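Similar to yteR (Bacilus subtilis) (Clostridium acetobutylicum, PDB 4WU0) probably hydrolyses unsaturated rhamnogalacturonan fragments released from pectin, as a family 105 glycoside hydrolase related to YteR. Local coordinates at residues A[81-86]-A[97-102]; A[123-128]-A[179-184]; A[228-233]-A[280-285]; A[310-315]-A[341-346]. All blocks are in the same frame, centred on the assembly; numbering follows the deposited sequence.

Contact 1: residues A[81-86]-A[97-102]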
loop_
_atom_site.group_PDB
_atom_site.type_symbol
_atom_site.label_atom_id
_atom_site.label_comp_id
_atom_site.label_asym_id
_atom_site.label_seq_id
_atom_site.Cartn_x
_atom_site.Cartn_y
_atom_site.Cartn_z
ATOM N N LYS A 81 -8.842 -7.745 -0.356
ATOM C CA LYS A 81 -7.713 -8.652 -0.495
ATOM C C LYS A 81 -7.697 -9.692 0.615
ATOM O O LYS A 81 -7.567 -10.884 0.337
ATOM C CB LYS A 81 -6.405 -7.888 -0.513
ATOM C CG LYS A 81 -6.305 -6.885 -1.642
ATOM C CD LYS A 81 -5.143 -5.963 -1.393
ATOM C CE LYS A 81 -4.974 -4.937 -2.486
ATOM N NZ LYS A 81 -3.805 -4.052 -2.165
ATOM N N ILE A 82 -7.819 -9.268 1.878
ATOM C CA ILE A 82 -7.899 -10.269 2.942
ATOM C C ILE A 82 -9.131 -11.162 2.797
ATOM O O ILE A 82 -9.092 -12.335 3.180
ATOM C CB ILE A 82 -7.776 -9.653 4.358
ATOM C CG1 ILE A 82 -7.532 -10.743 5.417
ATOM C CG2 ILE A 82 -8.954 -8.796 4.712
ATOM C CD1 ILE A 82 -6.142 -11.406 5.365
ATOM N N LEU A 83 -10.233 -10.627 2.273
ATOM C CA LEU A 83 -11.415 -11.451 2.044
ATOM C C LEU A 83 -11.159 -12.572 1.027
ATOM O O LEU A 83 -11.678 -13.681 1.191
ATOM C CB LEU A 83 -12.611 -10.608 1.607
ATOM C CG LEU A 83 -13.153 -9.605 2.629
ATOM C CD1 LEU A 83 -14.299 -8.802 2.001
ATOM C CD2 LEU A 83 -13.638 -10.315 3.870
ATOM N N ILE A 84 -10.360 -12.298 -0.007
ATOM C CA ILE A 84 -9.958 -13.344 -0.941
ATOM C C ILE A 84 -9.210 -14.435 -0.205
ATOM O O ILE A 84 -9.472 -15.632 -0.398
ATOM C CB ILE A 84 -9.145 -12.783 -2.121
ATOM C CG1 ILE A 84 -10.028 -11.853 -2.942
ATOM C CG2 ILE A 84 -8.612 -13.907 -3.018
ATOM C CD1 ILE A 84 -9.283 -11.044 -3.991
ATOM N N THR A 85 -8.266 -14.025 0.636
ATOM C CA THR A 85 -7.467 -14.969 1.393
ATOM C C THR A 85 -8.356 -15.817 2.299
ATOM O O THR A 85 -8.210 -17.041 2.362
ATOM C CB THR A 85 -6.422 -14.193 2.193
ATOM O OG1 THR A 85 -5.542 -13.545 1.263
ATOM C CG2 THR A 85 -5.632 -15.103 3.127
ATOM N N LEU A 86 -9.299 -15.181 2.971
ATOM C CA LEU A 86 -10.185 -15.912 3.870
ATOM C C LEU A 86 -11.110 -16.849 3.106
ATOM O O LEU A 86 -11.397 -17.953 3.579
ATOM C CB LEU A 86 -11.012 -14.963 4.725
ATOM C CG LEU A 86 -10.282 -14.282 5.879
ATOM C CD1 LEU A 86 -11.087 -13.111 6.417
ATOM C CD2 LEU A 86 -9.992 -15.283 6.987
ATOM N N LYS A 97 -19.702 -13.481 -0.743
ATOM C CA LYS A 97 -20.781 -12.516 -0.971
ATOM C C LYS A 97 -20.287 -11.094 -0.733
ATOM O O LYS A 97 -20.654 -10.183 -1.455
ATOM C CB LYS A 97 -21.989 -12.812 -0.081
ATOM C CG LYS A 97 -22.752 -14.056 -0.477
ATOM C CD LYS A 97 -23.856 -14.336 0.531
ATOM C CE LYS A 97 -24.699 -15.531 0.137
ATOM N NZ LYS A 97 -25.519 -15.962 1.294
ATOM N N ALA A 98 -19.457 -10.915 0.288
ATOM C CA ALA A 98 -18.850 -9.616 0.564
ATOM C C ALA A 98 -17.966 -9.167 -0.598
ATOM O O ALA A 98 -17.968 -7.996 -0.992
ATOM C CB ALA A 98 -18.049 -9.672 1.884
ATOM N N LEU A 99 -17.257 -10.111 -1.189
ATOM C CA LEU A 99 -16.407 -9.823 -2.337
ATOM C C LEU A 99 -17.237 -9.392 -3.542
ATOM O O LEU A 99 -16.841 -8.481 -4.270
ATOM C CB LEU A 99 -15.542 -11.042 -2.667
ATOM C CG LEU A 99 -14.307 -11.159 -1.754
ATOM C CD1 LEU A 99 -13.715 -12.558 -1.790
ATOM C CD2 LEU A 99 -13.274 -10.122 -2.163
ATOM N N ILE A 100 -18.380 -10.040 -3.745
ATOM C CA ILE A 100 -19.284 -9.662 -4.824
ATOM C C ILE A 100 -19.742 -8.222 -4.605
ATOM O O ILE A 100 -19.828 -7.436 -5.550
ATOM C CB ILE A 100 -20.490 -10.616 -4.900
ATOM C CG1 ILE A 100 -20.032 -11.953 -5.477
ATOM C CG2 ILE A 100 -21.617 -10.023 -5.746
ATOM C CD1 ILE A 100 -20.960 -13.106 -5.142
ATOM N N ASN A 101 -20.023 -7.864 -3.356
ATOM C CA ASN A 101 -20.472 -6.509 -3.058
ATOM C C ASN A 101 -19.389 -5.480 -3.362
ATOM O O ASN A 101 -19.676 -4.423 -3.917
ATOM C CB ASN A 101 -20.956 -6.391 -1.600
ATOM C CG ASN A 101 -22.253 -7.140 -1.351
ATOM O OD1 ASN A 101 -23.093 -7.279 -2.252
ATOM N ND2 ASN A 101 -22.427 -7.640 -0.125
ATOM N N LEU A 102 -18.134 -5.779 -3.022
ATOM C CA LEU A 102 -17.057 -4.862 -3.331
ATOM C C LEU A 102 -16.833 -4.764 -4.831
ATOM O O LEU A 102 -16.617 -3.678 -5.357
ATOM C CB LEU A 102 -15.754 -5.310 -2.656
ATOM C CG LEU A 102 -15.764 -5.238 -1.129
ATOM C CD1 LEU A 102 -14.496 -5.902 -0.590
ATOM C CD2 LEU A 102 -15.870 -3.796 -0.613
#
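Helices 80-90 and 93-108 run nearly antiparallel here, the axes of 81-86 and 97-102 inclined at 150° and 9.8 Å apart at their closest, with Leu-83 and Leu-99 facing each other across the gap. The two helices follow one another in the chain and form a helical hairpin of the (α/α)6 barrel that characterises the six-hairpin glycosidase clan. Leu-83 carries most of the contact from its side. Its CB rests 3.8 Å from CG of Leu-99, while CD1 at the far end of the same side chain meets CB of Ala-98 and CD1 of Leu-102, both at 3.9 Å. That methyl thus reaches two residues one helical turn apart. Leu-99 answers with both of its branches: CD2 lies 3.8 Å from CG1 of Ile-84, the two side chains crossing at about a right angle, and CD1 comes to 3.8 Å from the backbone O of Leu-83. With CG1 of Ile-84 anti to its carbonyl carbon (chi1 -65°), that branch is the one offered to Leu-99. Met-54 of helix 44-54 also touches Leu-83, and Phe-138 of helix 129-146 touches Leu-99, so the hairpin is packed between its neighbours. All five touching residues are buried, and their side chains meet through aliphatic carbon alone; the pairing therefore rests on shape and hydrophobic burial, without a directional polar bond between the helices.

Contact 2: residues A[123-128]-A[179-184]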
loop_
_atom_site.group_PDB
_atom_site.type_symbol
_atom_site.label_atom_id
_atom_site.label_comp_id
_atom_site.label_asym_id
_atom_site.label_seq_id
_atom_site.Cartn_x
_atom_site.Cartn_y
_atom_site.Cartn_z
ATOM N N TYR A 123 -13.292 13.484 -4.472
ATOM C CA TYR A 123 -12.072 13.962 -5.129
ATOM C C TYR A 123 -12.163 13.792 -6.644
ATOM O O TYR A 123 -11.401 13.046 -7.274
ATOM C CB TYR A 123 -10.848 13.233 -4.574
ATOM C CG TYR A 123 -10.614 13.462 -3.095
ATOM C CD1 TYR A 123 -10.600 14.749 -2.565
ATOM C CD2 TYR A 123 -10.432 12.400 -2.236
ATOM C CE1 TYR A 123 -10.399 14.967 -1.204
ATOM C CE2 TYR A 123 -10.238 12.605 -0.863
ATOM C CZ TYR A 123 -10.221 13.887 -0.365
ATOM O OH TYR A 123 -10.024 14.080 0.986
ATOM N N PRO A 124 -13.110 14.492 -7.247
ATOM C CA PRO A 124 -13.352 14.259 -8.674
ATOM C C PRO A 124 -12.145 14.607 -9.511
ATOM O O PRO A 124 -11.485 15.600 -9.230
ATOM C CB PRO A 124 -14.500 15.212 -8.991
ATOM C CG PRO A 124 -14.402 16.274 -7.969
ATOM C CD PRO A 124 -13.934 15.588 -6.718
ATOM N N HIS A 125 -11.877 13.779 -10.520
ATOM C CA HIS A 125 -10.819 13.999 -11.507
ATOM C C HIS A 125 -9.427 13.763 -10.952
ATOM O O HIS A 125 -8.456 14.087 -11.623
ATOM C CB HIS A 125 -10.889 15.411 -12.112
ATOM C CG HIS A 125 -12.280 15.876 -12.402
ATOM N ND1 HIS A 125 -13.100 15.246 -13.310
ATOM C CD2 HIS A 125 -13.004 16.887 -11.877
ATOM C CE1 HIS A 125 -14.272 15.860 -13.344
ATOM N NE2 HIS A 125 -14.235 16.863 -12.489
ATOM N N GLN A 126 -9.331 13.181 -9.756
ATOM C CA GLN A 126 -8.042 13.047 -9.072
ATOM C C GLN A 126 -7.524 11.617 -9.056
ATOM O O GLN A 126 -8.264 10.679 -8.775
ATOM C CB GLN A 126 -8.136 13.563 -7.637
ATOM C CG GLN A 126 -8.439 15.040 -7.573
ATOM C CD GLN A 126 -8.666 15.553 -6.178
ATOM O OE1 GLN A 126 -8.033 15.100 -5.209
ATOM N NE2 GLN A 126 -9.591 16.504 -6.053
ATOM N N ILE A 127 -6.235 11.468 -9.348
ATOM C CA ILE A 127 -5.542 10.205 -9.189
ATOM C C ILE A 127 -4.529 10.401 -8.071
ATOM O O ILE A 127 -3.651 11.247 -8.186
ATOM C CB ILE A 127 -4.779 9.785 -10.450
ATOM C CG1 ILE A 127 -5.746 9.647 -11.635
ATOM C CG2 ILE A 127 -4.032 8.465 -10.193
ATOM C CD1 ILE A 127 -5.057 9.489 -12.980
ATOM N N TRP A 128 -4.648 9.640 -6.989
ATOM C CA TRP A 128 -3.615 9.614 -5.947
ATOM C C TRP A 128 -2.912 8.263 -5.991
ATOM O O TRP A 128 -3.556 7.225 -6.236
ATOM C CB TRP A 128 -4.191 9.769 -4.541
ATOM C CG TRP A 128 -5.067 10.961 -4.238
ATOM C CD1 TRP A 128 -5.707 11.801 -5.115
ATOM C CD2 TRP A 128 -5.427 11.404 -2.925
ATOM N NE1 TRP A 128 -6.433 12.744 -4.410
ATOM C CE2 TRP A 128 -6.280 12.516 -3.069
ATOM C CE3 TRP A 128 -5.110 10.961 -1.639
ATOM C CZ2 TRP A 128 -6.814 13.193 -1.974
ATOM C CZ3 TRP A 128 -5.633 11.632 -0.563
ATOM C CH2 TRP A 128 -6.480 12.733 -0.728
ATOM N N ASP A 179 -4.532 16.206 -10.253
ATOM C CA ASP A 179 -5.893 16.646 -10.528
ATOM C C ASP A 179 -6.001 16.959 -12.019
ATOM O O ASP A 179 -5.513 17.978 -12.490
ATOM C CB ASP A 179 -6.241 17.904 -9.736
ATOM C CG ASP A 179 -7.678 18.336 -9.932
ATOM O OD1 ASP A 179 -8.398 17.709 -10.730
ATOM O OD2 ASP A 179 -8.091 19.319 -9.301
ATOM N N GLU A 180 -6.649 16.073 -12.753
ATOM C CA GLU A 180 -6.795 16.220 -14.199
ATOM C C GLU A 180 -7.480 17.535 -14.567
ATOM O O GLU A 180 -7.231 18.102 -15.633
ATOM C CB GLU A 180 -7.612 15.030 -14.698
ATOM C CG GLU A 180 -8.043 15.056 -16.104
ATOM C CD GLU A 180 -8.577 13.711 -16.495
ATOM O OE1 GLU A 180 -9.809 13.485 -16.374
ATOM O OE2 GLU A 180 -7.738 12.875 -16.877
ATOM N N SER A 181 -8.326 18.030 -13.666
ATOM C CA SER A 181 -9.095 19.235 -13.925
ATOM C C SER A 181 -8.280 20.461 -13.551
ATOM O O SER A 181 -8.625 21.573 -13.930
ATOM C CB SER A 181 -10.412 19.205 -13.152
ATOM O OG SER A 181 -10.229 19.506 -11.785
ATOM N N LYS A 182 -7.204 20.230 -12.804
ATOM C CA LYS A 182 -6.296 21.277 -12.343
ATOM C C LYS A 182 -7.028 22.384 -11.571
ATOM O O LYS A 182 -6.632 23.550 -11.614
ATOM C CB LYS A 182 -5.501 21.871 -13.516
ATOM C CG LYS A 182 -4.674 20.843 -14.314
ATOM C CD LYS A 182 -3.772 21.520 -15.340
ATOM C CE LYS A 182 -3.365 20.568 -16.467
ATOM N NZ LYS A 182 -2.776 21.307 -17.641
ATOM N N THR A 183 -8.080 22.008 -10.852
ATOM C CA THR A 183 -8.869 22.980 -10.098
ATOM C C THR A 183 -8.502 23.051 -8.609
ATOM O O THR A 183 -8.650 24.100 -8.003
ATOM C CB THR A 183 -10.372 22.710 -10.239
ATOM O OG1 THR A 183 -10.670 21.405 -9.768
ATOM C CG2 THR A 183 -10.803 22.824 -11.696
ATOM N N GLU A 184 -8.032 21.959 -8.016
ATOM C CA GLU A 184 -7.613 21.986 -6.614
ATOM C C GLU A 184 -6.464 22.980 -6.397
ATOM O O GLU A 184 -5.541 23.066 -7.216
ATOM C CB GLU A 184 -7.151 20.604 -6.144
ATOM C CG GLU A 184 -8.269 19.582 -5.949
ATOM C CD GLU A 184 -9.008 19.690 -4.605
ATOM O OE1 GLU A 184 -8.636 20.528 -3.746
ATOM O OE2 GLU A 184 -9.978 18.919 -4.410
HETATM O O HOH W 1 -10.701 18.038 -8.424
HETATM O O HOH W 2 -12.363 13.093 -14.714
#
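A short two-stranded antiparallel sheet, formed by strands 126-128 and 177-179, ends here in two turns: a type II turn from Tyr-123 to Gln-126 and a type I turn from Asp-179 to Lys-182. Gln-126 and Asp-179 are a non-hydrogen-bonded pair, and just beyond them N of Glu-180 donates to O of His-125 at 2.9 Å. Asp-179 organises its own turn. Its carboxylate is anti to the backbone N (chi1 -176°) and turned back over the loop, where OD1 accepts from N of Ser-181 in an Asx turn and from OG of Ser-181 at 2.8 Å, both on the same face of the carboxylate. OD2 accepts from N of Thr-183 above that plane and from N of Glu-184 nearly head-on at 2.9 Å. Four protein donors thus grip this buried acid, which would probably favour its charged form. Toward the loop after the strand, the extended Gln-126 side chain sends NE2 to OE2 of Glu-184 at 2.9 Å, a bent bond meeting the anti side somewhat out of the carboxylate plane; amide and carboxylate are almost perpendicular (85°). The Trp-128 indole fixes the amide's other end, NE1 meeting OE1 on a lone pair in the carbonyl plane. CD2 of His-125 lies 3.7 Å from CB of Ser-181. A bound water also joins the segments, donating to O of Pro-124 and OD2 of Asp-179 while accepting from NE2 of Gln-126 at 3.0 Å.

Contact 3: residues A[228-233]-A[280-285]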
loop_
_atom_site.group_PDB
_atom_site.type_symbol
_atom_site.label_atom_id
_atom_site.label_comp_id
_atom_site.label_asym_id
_atom_site.label_seq_id
_atom_site.Cartn_x
_atom_site.Cartn_y
_atom_site.Cartn_z
ATOM N N LYS A 228 9.108 -2.587 -16.111
ATOM C CA LYS A 228 9.984 -1.456 -16.382
ATOM C C LYS A 228 9.681 -0.281 -15.447
ATOM O O LYS A 228 10.599 0.342 -14.907
ATOM C CB LYS A 228 9.875 -1.027 -17.855
ATOM C CG LYS A 228 10.716 0.179 -18.191
ATOM C CD LYS A 228 10.500 0.581 -19.646
ATOM C CE LYS A 228 11.550 1.551 -20.137
ATOM N NZ LYS A 228 11.280 1.929 -21.566
ATOM N N ILE A 229 8.401 0.036 -15.268
ATOM C CA ILE A 229 8.012 1.105 -14.363
ATOM C C ILE A 229 8.523 0.812 -12.957
ATOM O O ILE A 229 9.046 1.688 -12.283
ATOM C CB ILE A 229 6.459 1.272 -14.333
ATOM C CG1 ILE A 229 5.970 1.802 -15.680
ATOM C CG2 ILE A 229 6.005 2.191 -13.187
ATOM C CD1 ILE A 229 4.461 1.786 -15.835
ATOM N N LEU A 230 8.382 -0.433 -12.504
ATOM C CA LEU A 230 8.886 -0.787 -11.181
ATOM C C LEU A 230 10.406 -0.583 -11.076
ATOM O O LEU A 230 10.915 -0.025 -10.084
ATOM C CB LEU A 230 8.504 -2.225 -10.825
ATOM C CG LEU A 230 9.037 -2.735 -9.480
ATOM C CD1 LEU A 230 8.549 -1.913 -8.310
ATOM C CD2 LEU A 230 8.629 -4.189 -9.267
ATOM N N ASN A 231 11.139 -1.033 -12.088
ATOM C CA ASN A 231 12.579 -0.822 -12.090
ATOM C C ASN A 231 12.906 0.656 -12.036
ATOM O O ASN A 231 13.816 1.061 -11.311
ATOM C CB ASN A 231 13.235 -1.461 -13.304
ATOM C CG ASN A 231 13.529 -2.915 -13.088
ATOM O OD1 ASN A 231 14.606 -3.280 -12.637
ATOM N ND2 ASN A 231 12.566 -3.757 -13.393
ATOM N N ASN A 232 12.211 1.449 -12.835
ATOM C CA ASN A 232 12.462 2.890 -12.849
ATOM C C ASN A 232 12.178 3.542 -11.500
ATOM O O ASN A 232 12.912 4.451 -11.077
ATOM C CB ASN A 232 11.633 3.568 -13.951
ATOM C CG ASN A 232 12.099 3.211 -15.337
ATOM O OD1 ASN A 232 13.219 2.750 -15.536
ATOM N ND2 ASN A 232 11.239 3.434 -16.312
ATOM N N CYS A 233 11.121 3.088 -10.834
ATOM C CA CYS A 233 10.775 3.620 -9.520
ATOM C C CYS A 233 11.858 3.261 -8.509
ATOM O O CYS A 233 12.214 4.076 -7.668
ATOM C CB CYS A 233 9.429 3.073 -9.034
ATOM S SG CYS A 233 7.974 3.803 -9.877
ATOM N N LEU A 280 10.869 -12.390 -7.335
ATOM C CA LEU A 280 10.117 -12.769 -8.518
ATOM C C LEU A 280 10.879 -12.490 -9.833
ATOM O O LEU A 280 10.385 -12.804 -10.920
ATOM C CB LEU A 280 8.757 -12.078 -8.498
ATOM C CG LEU A 280 7.834 -12.604 -7.387
ATOM C CD1 LEU A 280 6.647 -11.689 -7.209
ATOM C CD2 LEU A 280 7.359 -14.036 -7.675
ATOM N N GLY A 281 12.066 -11.906 -9.732
ATOM C CA GLY A 281 12.874 -11.641 -10.914
ATOM C C GLY A 281 12.589 -10.323 -11.621
ATOM O O GLY A 281 13.153 -10.079 -12.704
ATOM N N TYR A 282 11.739 -9.477 -11.028
ATOM C CA TYR A 282 11.420 -8.199 -11.640
ATOM C C TYR A 282 12.595 -7.249 -11.535
ATOM O O TYR A 282 12.803 -6.413 -12.420
ATOM C CB TYR A 282 10.189 -7.541 -11.011
ATOM C CG TYR A 282 8.980 -8.420 -10.886
ATOM C CD1 TYR A 282 8.783 -9.492 -11.729
ATOM C CD2 TYR A 282 8.022 -8.168 -9.916
ATOM C CE1 TYR A 282 7.670 -10.295 -11.599
ATOM C CE2 TYR A 282 6.921 -8.957 -9.783
ATOM C CZ TYR A 282 6.741 -10.023 -10.625
ATOM O OH TYR A 282 5.632 -10.847 -10.516
ATOM N N LEU A 283 13.361 -7.396 -10.456
ATOM C CA LEU A 283 14.513 -6.555 -10.183
ATOM C C LEU A 283 15.744 -7.461 -10.183
ATOM O O LEU A 283 15.639 -8.656 -9.858
ATOM C CB LEU A 283 14.366 -5.884 -8.819
ATOM C CG LEU A 283 13.114 -5.037 -8.587
ATOM C CD1 LEU A 283 13.009 -4.593 -7.130
ATOM C CD2 LEU A 283 13.117 -3.814 -9.505
ATOM N N PRO A 284 16.895 -6.911 -10.553
ATOM C CA PRO A 284 18.085 -7.764 -10.664
ATOM C C PRO A 284 18.592 -8.310 -9.324
ATOM O O PRO A 284 18.470 -7.639 -8.287
ATOM C CB PRO A 284 19.130 -6.827 -11.285
ATOM C CG PRO A 284 18.689 -5.463 -10.940
ATOM C CD PRO A 284 17.189 -5.506 -10.902
ATOM N N GLU A 285 19.208 -9.489 -9.360
ATOM C CA GLU A 285 19.679 -10.138 -8.143
ATOM C C GLU A 285 20.802 -9.349 -7.487
ATOM O O GLU A 285 21.101 -9.534 -6.301
ATOM C CB GLU A 285 20.128 -11.574 -8.438
ATOM C CG GLU A 285 18.972 -12.474 -8.857
ATOM C CD GLU A 285 19.379 -13.911 -9.100
ATOM O OE1 GLU A 285 20.454 -14.323 -8.614
ATOM O OE2 GLU A 285 18.615 -14.625 -9.790
#
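This is a helix-to-loop contact, in which the middle of helix 223-240 packs against the connection between helices 264-279 and 288-302. One polar bond and a small apolar patch hold it. The amide of Asn-231 donates through ND2 to the backbone O of Tyr-282 at 2.8 Å, fairly straight at 161°; the acceptor lies in the plane of the amide, whereas the donor is tilted 30° from the carbonyl plane. ND2 also donates to O of Ile-227 in its own helix, so two carbonyls hold the amide group. On the other side of that amide, OD1 rests 3.5 Å from CD2 of Leu-283, the two side chains lying alongside and pointing opposite ways. Leu-230 has CG anti to the backbone N (chi1 177°); its CD2 lies 4.1 Å from CD2 of Tyr-282, approaching the ring obliquely, and CG of Leu-230 lies 4.2 Å from CD2 of Leu-283. In the loop a Schellman motif follows helix 264-279, with Gly-281 supplying the positive phi, and CB of Leu-280 sits over one face of the Tyr-282 ring, toward its rim. Ile-213 of helix 199-215 and Ile-227 of helix 223-240 also touch Tyr-282, which places the loop beside both helices.

Contact 4: residues A[310-315]-A[341-346]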
loop_
_atom_site.group_PDB
_atom_site.type_symbol
_atom_site.label_atom_id
_atom_site.label_comp_id
_atom_site.label_asym_id
_atom_site.label_seq_id
_atom_site.Cartn_x
_atom_site.Cartn_y
_atom_site.Cartn_z
ATOM N N LEU A 310 8.077 -7.831 23.710
ATOM C CA LEU A 310 7.400 -7.512 22.467
ATOM C C LEU A 310 8.061 -6.273 21.853
ATOM O O LEU A 310 9.039 -5.746 22.401
ATOM C CB LEU A 310 5.902 -7.298 22.718
ATOM C CG LEU A 310 5.131 -8.506 23.296
ATOM C CD1 LEU A 310 3.659 -8.138 23.530
ATOM C CD2 LEU A 310 5.242 -9.735 22.417
ATOM N N ILE A 311 7.585 -5.852 20.688
ATOM C CA ILE A 311 8.200 -4.736 19.967
ATOM C C ILE A 311 7.190 -3.689 19.525
ATOM O O ILE A 311 6.031 -4.004 19.216
ATOM C CB ILE A 311 9.015 -5.198 18.726
ATOM C CG1 ILE A 311 8.154 -6.068 17.805
ATOM C CG2 ILE A 311 10.299 -5.917 19.184
ATOM C CD1 ILE A 311 8.865 -6.556 16.580
ATOM N N ASN A 312 7.653 -2.442 19.505
ATOM C CA ASN A 312 6.940 -1.321 18.900
ATOM C C ASN A 312 7.556 -0.934 17.583
ATOM O O ASN A 312 8.763 -1.000 17.405
ATOM C CB ASN A 312 7.024 -0.066 19.777
ATOM C CG ASN A 312 6.261 -0.180 21.060
ATOM O OD1 ASN A 312 5.380 -1.034 21.230
ATOM N ND2 ASN A 312 6.595 0.701 21.994
ATOM N N LEU A 313 6.713 -0.539 16.642
ATOM C CA LEU A 313 7.180 0.106 15.424
ATOM C C LEU A 313 6.909 1.602 15.542
ATOM O O LEU A 313 5.782 2.022 15.708
ATOM C CB LEU A 313 6.467 -0.452 14.198
ATOM C CG LEU A 313 6.904 0.109 12.838
ATOM C CD1 LEU A 313 8.306 -0.289 12.485
ATOM C CD2 LEU A 313 5.943 -0.352 11.745
ATOM N N ASN A 314 7.968 2.393 15.450
ATOM C CA ASN A 314 7.880 3.830 15.644
ATOM C C ASN A 314 8.020 4.610 14.339
ATOM O O ASN A 314 8.456 4.065 13.333
ATOM C CB ASN A 314 9.029 4.249 16.570
ATOM C CG ASN A 314 8.982 3.571 17.940
ATOM O OD1 ASN A 314 9.872 2.791 18.316
ATOM N ND2 ASN A 314 8.000 3.926 18.710
ATOM N N LYS A 315 7.700 5.899 14.409
ATOM C CA LYS A 315 7.967 6.892 13.367
ATOM C C LYS A 315 7.122 6.700 12.123
ATOM O O LYS A 315 7.608 6.831 10.986
ATOM C CB LYS A 315 9.451 6.941 13.003
ATOM C CG LYS A 315 10.419 6.926 14.197
ATOM C CD LYS A 315 10.162 8.082 15.174
ATOM C CE LYS A 315 11.173 8.032 16.315
ATOM N NZ LYS A 315 11.003 9.158 17.273
ATOM N N VAL A 341 3.376 8.602 14.699
ATOM C CA VAL A 341 2.898 7.691 15.724
ATOM C C VAL A 341 3.586 6.342 15.712
ATOM O O VAL A 341 4.280 5.989 14.751
ATOM C CB VAL A 341 1.367 7.499 15.603
ATOM C CG1 VAL A 341 0.642 8.825 15.802
ATOM C CG2 VAL A 341 0.983 6.923 14.269
ATOM N N SER A 342 3.372 5.594 16.795
ATOM C CA SER A 342 3.833 4.214 16.892
ATOM C C SER A 342 2.667 3.219 16.751
ATOM O O SER A 342 1.507 3.547 17.039
ATOM C CB SER A 342 4.543 3.996 18.213
ATOM O OG SER A 342 3.630 4.153 19.297
ATOM N N ASN A 343 2.999 2.005 16.298
ATOM C CA ASN A 343 2.053 0.898 16.251
ATOM C C ASN A 343 0.772 1.213 15.489
ATOM O O ASN A 343 -0.311 0.822 15.884
ATOM C CB ASN A 343 1.785 0.357 17.649
ATOM C CG ASN A 343 3.022 -0.246 18.263
ATOM O OD1 ASN A 343 3.964 -0.600 17.544
ATOM N ND2 ASN A 343 3.038 -0.360 19.573
ATOM N N GLU A 344 0.951 1.917 14.382
ATOM C CA GLU A 344 -0.115 2.266 13.463
ATOM C C GLU A 344 -0.134 1.262 12.314
ATOM O O GLU A 344 0.881 1.034 11.670
ATOM C CB GLU A 344 0.118 3.696 12.959
ATOM C CG GLU A 344 -0.520 4.073 11.638
ATOM C CD GLU A 344 -2.002 3.877 11.627
ATOM O OE1 GLU A 344 -2.651 4.119 12.672
ATOM O OE2 GLU A 344 -2.518 3.477 10.559
ATOM N N PRO A 345 -1.306 0.675 12.042
ATOM C CA PRO A 345 -1.429 -0.314 10.975
ATOM C C PRO A 345 -0.882 0.059 9.594
ATOM O O PRO A 345 -0.424 -0.837 8.878
ATOM C CB PRO A 345 -2.932 -0.588 10.954
ATOM C CG PRO A 345 -3.322 -0.453 12.381
ATOM C CD PRO A 345 -2.538 0.731 12.856
ATOM N N LYS A 346 -0.906 1.334 9.217
ATOM C CA LYS A 346 -0.340 1.732 7.934
ATOM C C LYS A 346 1.167 1.432 7.862
ATOM O O LYS A 346 1.704 1.220 6.777
ATOM C CB LYS A 346 -0.594 3.207 7.667
ATOM C CG LYS A 346 -2.055 3.568 7.455
ATOM C CD LYS A 346 -2.241 5.074 7.378
ATOM C CE LYS A 346 -3.641 5.509 7.775
ATOM N NZ LYS A 346 -3.766 5.626 9.228
#
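Strand 311-313 and the segment leading into helix 345-360 run alongside each other in opposite directions, with Asn-314 and Ser-342 closest at 4.3 Å between CA atoms. They belong to a small three-stranded antiparallel sheet in which 311-317 is the middle strand and 340-341 an edge strand; after Val-341 the chain leaves the sheet for the helix. Asn-343 makes the join. Its N donates to O of Leu-313 at 2.8 Å, and its side-chain OD1 accepts from N of Leu-313 at 2.9 Å, so backbone and side chain of one asparagine grip both polar atoms of one strand residue. Having CG anti to the carbonyl carbon (chi1 -65°) puts the amide alongside the strand, where ND2 reaches OD1 of Asn-312 at 2.9 Å. That bond is straight at the hydrogen, 164°, but approaches from above the Asn-312 carbonyl plane, the two amide planes standing 74° apart. CA of Ser-342 adds a CH···O contact to O of Leu-313 at 3.2 Å. The strand is backed by helix 4-14, whose Leu-7 and Met-8 touch Ile-311. At the start of helix 345-360, Glu-344 occupies the N-cap position: its OE2 accepts from N of Lys-346 in a capping bond and also forms a salt bridge with NZ of Lys-346 at 2.8 Å, the two nitrogens coming from opposite faces of the carboxylate.

The four contacts are spread around the chain without touching: their centres lie 27 to 32 Å apart, and even the closest pair by nearest atoms, contacts 2 and 4, is separated by about 11 Å. They follow one another in series, each closing before the next opens. Contacts 1 and 3 both involve helices of the barrel, the first pairing two of them and the second setting an inter-helix loop against another. Contacts 2 and 4 instead involve the two small antiparallel sheets, and helix 129-146, which follows strand 126-128 of contact 2, also packs on contact 1. Helix 25-41 touches both segment 81-86, at Ile-82, and segment 341-346, at Pro-345, though neither residue takes part in its contact.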